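Long-range contacts in O-methyltransferase (Saccharopolyspora spinosa, PDB 4CE0), which probably methylates the rhamnose 4'-hydroxyl of spinosyn, using S-adenosyl-L-methionine as methyl donor together with a bound magnesium ion: residues 51-56 with 87-92; 80-85 with 182-187. One frame throughout, in Å; residues are numbered along the deposited sequence.

How the contacts relate
After helix 6-16 the chain runs through the loop holding 51-56, then helix 56-73 and strand 78-82, whose end forms the first half of contact 2. A short turn later, 87-92 opens helix 88-100 and closes contact 1 over 30 intervening residues. Contact 2 closes only at strand 179-184, after 96 residues, so the two loops cross instead of nesting. Contact 1 ties the N-terminal loop to the helix that follows the first strand of the Rossmann-like core, and contact 2 joins two adjacent parallel strands in the middle of its sheet. They meet round S-adenosyl-L-homocysteine, where Ala89 CB packs against Glu81 OE2 at 3.5 Å and Ile55 touches Asp185.

Contact 1: 51-56 with 87-92; sequences AHTMIG and GGACIF. With SAH (S-adenosyl-L-homocysteine), chain B.
Thr53 packs over Gly88 at the start of helix 88-100, the first helix after the first strand of the Rossmann-like methyltransferase core, and there the loop 51-56 walls the amino-acid end of S-adenosyl-L-homocysteine (SAH). The Thr53 side chain carries the contact. Its CB lies 3.5 Å from SAH OXT and 3.9 Å from Gly88 CA, the latter approach made over a residue that has no side chain. CG2 stays farther back, 4.7 Å from Gly88 CA, and the side chain also rests on Leu60 of helix 56-73. OG1 points anti to the backbone N (chi1 -173°), which turns it to the ligand, and it donates to SAH OXT over 2.6 Å. The same oxygen accepts from Ile55 N at 3.2 Å in an almost straight bond (172°), an ST turn that caps the entry to helix 56-73. Two bonds thus grip the hydroxyl, and the one accepted from Ile55 N fits with its giving its proton to the ligand carboxylate. That carboxylate sits near the N-terminal end of helix 88-100, whose dipole may help to hold it.

Behind Thr53 a weak bond of 2.8 Å runs from Gly88 N to His52 O, bent to 129°. The His52 ring leads away to Tyr153, which bonds its ND1, while its backbone N meets Tyr21 of the second subunit. Farther along, Ile55 CD1 makes apolar contact with Ala89 CB. Met54 reaches the ligand from its own side: the chain bends at chi3 and brings Met54 CE to 3.9 Å from SAH SD.

Contact 2: 80-85 with 182-187; sequences AETGVW and LRLDGD. With MG (magnesium ion), chain C; SAH (S-adenosyl-L-homocysteine), chain B.
Glu81 and Arg183 lie side by side on one face of two parallel central strands, 80-82 and 182-184, in the Rossmann-like sheet of the methyltransferase. The backbones are joined by Arg183 N to Ala80 O, Thr82 N to Arg183 O and Asp185 N to Thr82 O. Each of the two long side chains sets out anti to its backbone N (chi1 -171° for Glu81, -170° for Arg183) and runs extended, the aliphatic parts in contact. At their ends Arg183 NH1 gives a salt bridge of 2.9 Å to Glu81 OE2, which lies in the guanidinium plane although the carboxylate plane is turned 67° from it. A second salt bridge, 3.0 Å long, goes from Arg183 NH1 to Asp185 OD2, again near the guanidinium plane but meeting the aspartate from above its carboxylate. One nitrogen thereby bridges two oxygens that lie only 3.8 Å apart, Glu81 OE2 and Asp185 OD2. Arg183 NH2 pairs with Asp212.

The carboxylate of S-adenosyl-L-homocysteine (SAH) comes to the same place, its O 2.8 Å from Glu81 OE2 and 2.9 Å from Asp185 OD2, and Trp85 N makes a weak hydrogen bond to SAH O3'. Asp185 divides its work: OD1 binds magnesium at 2.0 Å, while OD2 takes the arginine and a hydrogen bond from a metal-bound water. Two further waters, Asp212 and Asp213 complete the site, so Arg183 is a second-shell residue steadying two of the metal ligands.

On the opposite face Thr82 OG1 stands between its backbone N and carbonyl carbon, 3.7 Å from Leu184 CG, and bonds Ser195 and a water. Helix 189-199 packs on this face through Ser195, Leu196 and Leu199, helix 88-100 covers Glu81 on the other, and strands 107-111 and 207-211 flank the pair.

Contact 1: 51-56 with 87-92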
ATOM      1  N   ALA A  51     -11.969   4.824   0.713  1.00 24.17           N
ATOM      2  CA  ALA A  51     -11.049   4.637  -0.446  1.00 30.39           C
ATOM      3  C   ALA A  51     -10.852   5.910  -1.278  1.00 26.57           C
ATOM      4  O   ALA A  51     -11.759   6.721  -1.389  1.00 22.90           O
ATOM      5  CB  ALA A  51     -11.538   3.532  -1.361  1.00 29.57           C
ATOM      6  N   HIS A  52      -9.676   6.047  -1.888  1.00 24.15           N
ATOM      7  CA  HIS A  52      -9.315   7.260  -2.618  1.00 19.90           C
ATOM      8  C   HIS A  52      -9.753   7.243  -4.070  1.00 18.02           C
ATOM      9  O   HIS A  52      -9.711   8.271  -4.763  1.00 18.42           O
ATOM     10  CB  HIS A  52      -7.822   7.509  -2.514  1.00 19.88           C
ATOM     11  CG  HIS A  52      -7.394   7.962  -1.154  1.00 20.42           C
ATOM     12  ND1 HIS A  52      -6.164   7.643  -0.606  1.00 26.80           N
ATOM     13  CD2 HIS A  52      -8.042   8.684  -0.208  1.00 24.80           C
ATOM     14  CE1 HIS A  52      -6.070   8.172   0.597  1.00 24.07           C
ATOM     15  NE2 HIS A  52      -7.208   8.800   0.869  1.00 22.95           N
ATOM     16  N   THR A  53     -10.185   6.083  -4.526  1.00 23.21           N
ATOM     17  CA  THR A  53     -10.866   5.987  -5.809  1.00 18.26           C
ATOM     18  C   THR A  53     -12.071   5.077  -5.707  1.00 23.63           C
ATOM     19  O   THR A  53     -12.083   4.146  -4.903  1.00 27.53           O
ATOM     20  CB  THR A  53      -9.938   5.448  -6.938  1.00 23.65           C
ATOM     21  OG1 THR A  53     -10.627   5.536  -8.184  1.00 13.14           O
ATOM     22  CG2 THR A  53      -9.539   3.996  -6.700  1.00 22.96           C
ATOM     23  N   MET A  54     -13.065   5.357  -6.556  1.00 19.81           N
ATOM     24  CA  MET A  54     -14.281   4.589  -6.627  1.00 20.00           C
ATOM     25  C   MET A  54     -14.281   3.661  -7.855  1.00 28.78           C
ATOM     26  O   MET A  54     -15.204   2.854  -8.037  1.00 23.24           O
ATOM     27  CB  MET A  54     -15.502   5.530  -6.612  1.00 23.94           C
ATOM     28  CG  MET A  54     -15.777   6.274  -7.917  1.00 27.92           C
ATOM     29  SD  MET A  54     -17.326   7.206  -7.879  1.00 34.02           S
ATOM     30  CE  MET A  54     -16.997   8.523  -6.706  1.00 23.76           C
ATOM     31  N   ILE A  55     -13.229   3.720  -8.679  1.00 19.23           N
ATOM     32  CA  ILE A  55     -13.288   2.988  -9.948  1.00 22.27           C
ATOM     33  C   ILE A  55     -13.031   1.486  -9.913  1.00 23.73           C
ATOM     34  O   ILE A  55     -13.270   0.821 -10.918  1.00 23.05           O
ATOM     35  CB  ILE A  55     -12.400   3.640 -11.066  1.00 22.31           C
ATOM     36  CG1 ILE A  55     -10.926   3.380 -10.816  1.00 12.87           C
ATOM     37  CG2 ILE A  55     -12.730   5.102 -11.182  1.00 19.85           C
ATOM     38  CD1 ILE A  55      -9.981   3.851 -11.949  1.00 14.78           C
ATOM     39  N   GLY A  56     -12.522   0.948  -8.799  1.00 19.57           N
ATOM     40  CA  GLY A  56     -12.300  -0.476  -8.667  1.00 18.04           C
ATOM     41  C   GLY A  56     -11.020  -0.943  -9.342  1.00 25.80           C
ATOM     42  O   GLY A  56     -10.396  -0.176 -10.083  1.00 18.78           O
ATOM     43  N   GLY A  87      -9.073  11.640  -5.689  1.00 18.00           N
ATOM     44  CA  GLY A  87      -7.800  11.766  -6.391  1.00 18.95           C
ATOM     45  C   GLY A  87      -7.100  10.491  -6.744  1.00 16.43           C
ATOM     46  O   GLY A  87      -6.044  10.514  -7.399  1.00 15.77           O
ATOM     47  N   GLY A  88      -7.736   9.381  -6.394  1.00 17.21           N
ATOM     48  CA  GLY A  88      -7.121   8.071  -6.435  1.00 14.87           C
ATOM     49  C   GLY A  88      -6.582   7.662  -7.794  1.00 17.59           C
ATOM     50  O   GLY A  88      -5.458   7.161  -7.913  1.00 16.46           O
ATOM     51  N   ALA A  89      -7.383   7.866  -8.823  1.00 14.00           N
ATOM     52  CA  ALA A  89      -6.959   7.509 -10.171  1.00 22.39           C
ATOM     53  C   ALA A  89      -5.766   8.346 -10.603  1.00 22.72           C
ATOM     54  O   ALA A  89      -4.855   7.859 -11.250  1.00 18.37           O
ATOM     55  CB  ALA A  89      -8.102   7.674 -11.142  1.00 24.22           C
ATOM     56  N   CYS A  90      -5.793   9.631 -10.268  1.00 21.86           N
ATOM     57  CA  CYS A  90      -4.674  10.503 -10.560  1.00 13.65           C
ATOM     58  C   CYS A  90      -3.442  10.154  -9.758  1.00 13.63           C
ATOM     59  O   CYS A  90      -2.317  10.220 -10.269  1.00 14.21           O
ATOM     60  CB  CYS A  90      -5.069  11.937 -10.255  1.00 17.86           C
ATOM     61  SG  CYS A  90      -6.228  12.619 -11.472  1.00 26.81           S
ATOM     62  N   ILE A  91      -3.634   9.820  -8.491  1.00 15.57           N
ATOM     63  CA  ILE A  91      -2.509   9.302  -7.688  1.00 15.43           C
ATOM     64  C   ILE A  91      -1.873   8.100  -8.388  1.00 17.09           C
ATOM     65  O   ILE A  91      -0.638   8.010  -8.513  1.00 15.19           O
ATOM     66  CB  ILE A  91      -2.951   8.938  -6.273  1.00 12.14           C
ATOM     67  CG1 ILE A  91      -3.322  10.209  -5.509  1.00 16.92           C
ATOM     68  CG2 ILE A  91      -1.842   8.244  -5.481  1.00 12.80           C
ATOM     69  CD1 ILE A  91      -4.136   9.954  -4.290  1.00 15.18           C
ATOM     70  N   PHE A  92      -2.716   7.196  -8.876  1.00 10.39           N
ATOM     71  CA  PHE A  92      -2.211   6.026  -9.562  1.00 11.06           C
ATOM     72  C   PHE A  92      -1.398   6.366 -10.800  1.00 15.85           C
ATOM     73  O   PHE A  92      -0.310   5.848 -10.967  1.00 11.25           O
ATOM     74  CB  PHE A  92      -3.330   5.062  -9.943  1.00 16.52           C
ATOM     75  CG  PHE A  92      -2.824   3.790 -10.510  1.00 14.63           C
ATOM     76  CD1 PHE A  92      -2.187   2.861  -9.678  1.00 17.53           C
ATOM     77  CD2 PHE A  92      -2.936   3.525 -11.871  1.00 20.32           C
ATOM     78  CE1 PHE A  92      -1.704   1.678 -10.196  1.00 17.13           C
ATOM     79  CE2 PHE A  92      -2.453   2.352 -12.406  1.00 24.84           C
ATOM     80  CZ  PHE A  92      -1.839   1.412 -11.557  1.00 21.91           C
TER
HETATM   81  N   SAH B1250     -12.998   8.026  -7.900  1.00 23.49           N
HETATM   82  CA  SAH B1250     -13.450   8.635  -9.161  1.00 43.23           C
HETATM   83  CB  SAH B1250     -14.046  10.018  -9.065  1.00 37.00           C
HETATM   84  CG  SAH B1250     -14.804  10.769 -10.159  1.00 29.46           C
HETATM   85  SD  SAH B1250     -16.327  11.321  -9.333  1.00 25.34           S
HETATM   86  C   SAH B1250     -12.136   8.709  -9.828  1.00 38.46           C
HETATM   87  O   SAH B1250     -12.085   9.448 -10.798  1.00 22.90           O
HETATM   88  OXT SAH B1250     -11.258   7.880  -9.161  1.00 20.03           O
HETATM   89  C5' SAH B1250     -16.844  12.719 -10.391  1.00 20.21           C
HETATM   90  C4' SAH B1250     -15.985  13.983 -10.236  1.00 18.26           C
HETATM   91  O4' SAH B1250     -16.193  14.862 -11.320  1.00 22.87           O
HETATM   92  C3' SAH B1250     -16.291  14.812  -8.985  1.00 26.44           C
HETATM   93  O3' SAH B1250     -15.089  14.935  -8.254  1.00 30.09           O
HETATM   94  C2' SAH B1250     -16.830  16.167  -9.461  1.00 32.34           C
HETATM   95  O2' SAH B1250     -16.515  17.339  -8.680  1.00 24.94           O
HETATM   96  C1' SAH B1250     -16.262  16.218 -10.883  1.00 19.34           C
HETATM   97  N9  SAH B1250     -17.038  16.982 -11.889  1.00 19.93           N
HETATM   98  C8  SAH B1250     -18.138  16.513 -12.575  1.00 33.94           C
HETATM   99  N7  SAH B1250     -18.520  17.466 -13.438  1.00 33.74           N
HETATM  100  C5  SAH B1250     -17.670  18.512 -13.350  1.00 32.19           C
HETATM  101  C6  SAH B1250     -17.594  19.748 -13.995  1.00 32.84           C
HETATM  102  N6  SAH B1250     -18.476  20.093 -14.932  1.00 30.92           N
HETATM  103  N1  SAH B1250     -16.598  20.635 -13.661  1.00 28.74           N
HETATM  104  C2  SAH B1250     -15.648  20.319 -12.712  1.00 31.20           C
HETATM  105  N3  SAH B1250     -15.755  19.111 -12.063  1.00 26.00           N
HETATM  106  C4  SAH B1250     -16.717  18.205 -12.393  1.00 27.35           C

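Contact 2: 80-85 with 182-187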
ATOM      1  N   ALA A  80      -4.198  13.392 -18.019  1.00 18.34           N
ATOM      2  CA  ALA A  80      -5.186  14.239 -17.416  1.00 14.03           C
ATOM      3  C   ALA A  80      -6.406  13.446 -17.038  1.00 17.76           C
ATOM      4  O   ALA A  80      -6.848  12.609 -17.832  1.00 22.54           O
ATOM      5  CB  ALA A  80      -5.566  15.377 -18.397  1.00 24.69           C
ATOM      6  N   GLU A  81      -6.966  13.725 -15.856  1.00 16.08           N
ATOM      7  CA  GLU A  81      -8.291  13.201 -15.503  1.00 23.21           C
ATOM      8  C   GLU A  81      -9.263  14.327 -15.181  1.00 24.53           C
ATOM      9  O   GLU A  81      -9.005  15.189 -14.331  1.00 16.99           O
ATOM     10  CB  GLU A  81      -8.277  12.167 -14.361  1.00 26.80           C
ATOM     11  CG  GLU A  81      -9.688  11.474 -14.167  1.00 23.82           C
ATOM     12  CD  GLU A  81      -9.803  10.628 -12.924  1.00 35.58           C
ATOM     13  OE1 GLU A  81      -9.277  11.071 -11.866  1.00 34.13           O
ATOM     14  OE2 GLU A  81     -10.428   9.529 -12.994  1.00 32.94           O
ATOM     15  N   THR A  82     -10.386  14.301 -15.890  1.00 18.35           N
ATOM     16  CA  THR A  82     -11.459  15.247 -15.680  1.00 20.22           C
ATOM     17  C   THR A  82     -12.496  14.538 -14.867  1.00 24.78           C
ATOM     18  O   THR A  82     -13.312  13.750 -15.392  1.00 20.81           O
ATOM     19  CB  THR A  82     -12.038  15.851 -17.004  1.00 23.75           C
ATOM     20  OG1 THR A  82     -12.505  14.830 -17.906  1.00 23.00           O
ATOM     21  CG2 THR A  82     -10.986  16.662 -17.695  1.00 23.09           C
ATOM     22  N   GLY A  83     -12.452  14.837 -13.578  1.00 20.11           N
ATOM     23  CA  GLY A  83     -13.295  14.199 -12.574  1.00 20.56           C
ATOM     24  C   GLY A  83     -12.445  13.265 -11.717  1.00 15.84           C
ATOM     25  O   GLY A  83     -12.188  12.117 -12.113  1.00 19.72           O
ATOM     26  N   VAL A  84     -12.010  13.769 -10.559  1.00 18.11           N
ATOM     27  CA  VAL A  84     -10.999  13.104  -9.731  1.00 21.76           C
ATOM     28  C   VAL A  84     -11.475  12.658  -8.348  1.00 26.00           C
ATOM     29  O   VAL A  84     -10.875  11.759  -7.762  1.00 17.48           O
ATOM     30  CB  VAL A  84      -9.730  13.989  -9.595  1.00 25.21           C
ATOM     31  CG1 VAL A  84      -9.391  14.578 -10.928  1.00 23.21           C
ATOM     32  CG2 VAL A  84      -9.878  15.109  -8.509  1.00 19.79           C
ATOM     33  N   TRP A  85     -12.577  13.240  -7.859  1.00 23.33           N
ATOM     34  CA  TRP A  85     -13.103  12.922  -6.525  1.00 19.03           C
ATOM     35  C   TRP A  85     -11.961  13.017  -5.528  1.00 20.88           C
ATOM     36  O   TRP A  85     -11.361  14.091  -5.383  1.00 25.07           O
ATOM     37  CB  TRP A  85     -13.772  11.553  -6.508  1.00 22.09           C
ATOM     38  CG  TRP A  85     -14.572  11.221  -5.302  1.00 24.25           C
ATOM     39  CD1 TRP A  85     -15.501  12.018  -4.699  1.00 20.69           C
ATOM     40  CD2 TRP A  85     -14.584   9.972  -4.583  1.00 19.73           C
ATOM     41  NE1 TRP A  85     -16.062  11.359  -3.626  1.00 26.47           N
ATOM     42  CE2 TRP A  85     -15.519  10.109  -3.532  1.00 23.50           C
ATOM     43  CE3 TRP A  85     -13.885   8.770  -4.712  1.00 25.61           C
ATOM     44  CZ2 TRP A  85     -15.765   9.085  -2.611  1.00 27.11           C
ATOM     45  CZ3 TRP A  85     -14.121   7.756  -3.782  1.00 25.40           C
ATOM     46  CH2 TRP A  85     -15.043   7.931  -2.739  1.00 22.45           C
ATOM     47  N   LEU A 182      -6.107  10.606 -21.625  1.00 13.46           N
ATOM     48  CA  LEU A 182      -7.180  11.512 -21.235  1.00 16.18           C
ATOM     49  C   LEU A 182      -8.247  10.653 -20.609  1.00 21.26           C
ATOM     50  O   LEU A 182      -8.857   9.816 -21.291  1.00 22.19           O
ATOM     51  CB  LEU A 182      -7.725  12.276 -22.468  1.00 23.21           C
ATOM     52  CG  LEU A 182      -9.041  13.049 -22.281  1.00 23.18           C
ATOM     53  CD1 LEU A 182      -8.870  14.119 -21.194  1.00 28.03           C
ATOM     54  CD2 LEU A 182      -9.549  13.670 -23.611  1.00 25.99           C
ATOM     55  N   ARG A 183      -8.431  10.804 -19.298  1.00 15.85           N
ATOM     56  CA  ARG A 183      -9.410  10.010 -18.560  1.00 20.70           C
ATOM     57  C   ARG A 183     -10.615  10.878 -18.189  1.00 19.65           C
ATOM     58  O   ARG A 183     -10.459  11.931 -17.587  1.00 21.61           O
ATOM     59  CB  ARG A 183      -8.785   9.359 -17.332  1.00 24.79           C
ATOM     60  CG  ARG A 183      -9.694   8.339 -16.664  1.00 16.35           C
ATOM     61  CD  ARG A 183      -9.029   7.580 -15.495  1.00 20.88           C
ATOM     62  NE  ARG A 183      -9.742   6.329 -15.445  1.00 13.76           N
ATOM     63  CZ  ARG A 183     -10.907   6.141 -14.844  1.00 23.76           C
ATOM     64  NH1 ARG A 183     -11.450   7.094 -14.081  1.00 17.46           N
ATOM     65  NH2 ARG A 183     -11.493   4.961 -14.977  1.00 21.93           N
ATOM     66  N   LEU A 184     -11.806  10.451 -18.617  1.00 16.79           N
ATOM     67  CA  LEU A 184     -13.057  11.196 -18.366  1.00 16.92           C
ATOM     68  C   LEU A 184     -13.853  10.459 -17.316  1.00 15.96           C
ATOM     69  O   LEU A 184     -14.202   9.276 -17.482  1.00 21.90           O
ATOM     70  CB  LEU A 184     -13.890  11.338 -19.617  1.00 18.18           C
ATOM     71  CG  LEU A 184     -13.584  12.490 -20.561  1.00 31.61           C
ATOM     72  CD1 LEU A 184     -12.193  12.403 -21.117  1.00 29.42           C
ATOM     73  CD2 LEU A 184     -14.595  12.452 -21.669  1.00 43.21           C
ATOM     74  N   ASP A 185     -14.094  11.133 -16.213  1.00 22.13           N
ATOM     75  CA  ASP A 185     -14.858  10.536 -15.144  1.00 21.34           C
ATOM     76  C   ASP A 185     -15.713  11.612 -14.519  1.00 22.18           C
ATOM     77  O   ASP A 185     -15.792  11.732 -13.308  1.00 28.21           O
ATOM     78  CB  ASP A 185     -13.930   9.867 -14.119  1.00 19.55           C
ATOM     79  CG  ASP A 185     -14.626   8.770 -13.318  1.00 23.74           C
ATOM     80  OD1 ASP A 185     -15.882   8.643 -13.437  1.00 24.71           O
ATOM     81  OD2 ASP A 185     -13.917   8.023 -12.580  1.00 21.85           O
ATOM     82  N   GLY A 186     -16.293  12.444 -15.371  1.00 25.64           N
ATOM     83  CA  GLY A 186     -17.444  13.253 -15.004  1.00 35.88           C
ATOM     84  C   GLY A 186     -18.623  12.495 -15.579  1.00 49.36           C
ATOM     85  O   GLY A 186     -18.597  12.069 -16.734  1.00 57.98           O
ATOM     86  N   ASP A 187     -19.649  12.279 -14.779  1.00 46.44           N
ATOM     87  CA  ASP A 187     -20.770  11.468 -15.225  1.00 26.22           C
ATOM     88  C   ASP A 187     -21.694  12.174 -16.226  1.00 29.02           C
ATOM     89  O   ASP A 187     -22.292  11.537 -17.088  1.00 32.20           O
ATOM     90  CB  ASP A 187     -21.572  11.047 -14.006  1.00 34.18           C
ATOM     91  CG  ASP A 187     -20.787  10.119 -13.097  1.00 48.77           C
ATOM     92  OD1 ASP A 187     -20.273   9.092 -13.604  1.00 49.28           O
ATOM     93  OD2 ASP A 187     -20.659  10.425 -11.893  1.00 50.59           O
TER
HETATM   94 MG    MG C1251     -16.909   6.902 -13.103  1.00 31.12          MG
HETATM   95  N   SAH B1250     -12.998   8.026  -7.900  1.00 23.49           N
HETATM   96  CA  SAH B1250     -13.450   8.635  -9.161  1.00 43.23           C
HETATM   97  CB  SAH B1250     -14.046  10.018  -9.065  1.00 37.00           C
HETATM   98  CG  SAH B1250     -14.804  10.769 -10.159  1.00 29.46           C
HETATM   99  SD  SAH B1250     -16.327  11.321  -9.333  1.00 25.34           S
HETATM  100  C   SAH B1250     -12.136   8.709  -9.828  1.00 38.46           C
HETATM  101  O   SAH B1250     -12.085   9.448 -10.798  1.00 22.90           O
HETATM  102  OXT SAH B1250     -11.258   7.880  -9.161  1.00 20.03           O
HETATM  103  C5' SAH B1250     -16.844  12.719 -10.391  1.00 20.21           C
HETATM  104  C4' SAH B1250     -15.985  13.983 -10.236  1.00 18.26           C
HETATM  105  O4' SAH B1250     -16.193  14.862 -11.320  1.00 22.87           O
HETATM  106  C3' SAH B1250     -16.291  14.812  -8.985  1.00 26.44           C
HETATM  107  O3' SAH B1250     -15.089  14.935  -8.254  1.00 30.09           O
HETATM  108  C2' SAH B1250     -16.830  16.167  -9.461  1.00 32.34           C
HETATM  109  O2' SAH B1250     -16.515  17.339  -8.680  1.00 24.94           O
HETATM  110  C1' SAH B1250     -16.262  16.218 -10.883  1.00 19.34           C
HETATM  111  N9  SAH B1250     -17.038  16.982 -11.889  1.00 19.93           N
HETATM  112  C8  SAH B1250     -18.138  16.513 -12.575  1.00 33.94           C
HETATM  113  N7  SAH B1250     -18.520  17.466 -13.438  1.00 33.74           N
HETATM  114  C5  SAH B1250     -17.670  18.512 -13.350  1.00 32.19           C
HETATM  115  C6  SAH B1250     -17.594  19.748 -13.995  1.00 32.84           C
HETATM  116  N6  SAH B1250     -18.476  20.093 -14.932  1.00 30.92           N
HETATM  117  N1  SAH B1250     -16.598  20.635 -13.661  1.00 28.74           N
HETATM  118  C2  SAH B1250     -15.648  20.319 -12.712  1.00 31.20           C
HETATM  119  N3  SAH B1250     -15.755  19.111 -12.063  1.00 26.00           N
HETATM  120  C4  SAH B1250     -16.717  18.205 -12.393  1.00 27.35           C
HETATM  121  O   HOH W   1     -15.236  14.394 -17.668  1.00 28.96           O
HETATM  122  O   HOH W   2     -16.175   6.712 -11.068  1.00 28.24           O
HETATM  123  O   HOH W   3     -18.310   8.041 -12.063  1.00 41.82           O
HETATM  124  O   HOH W   4     -18.229   5.311 -12.144  1.00 29.08           O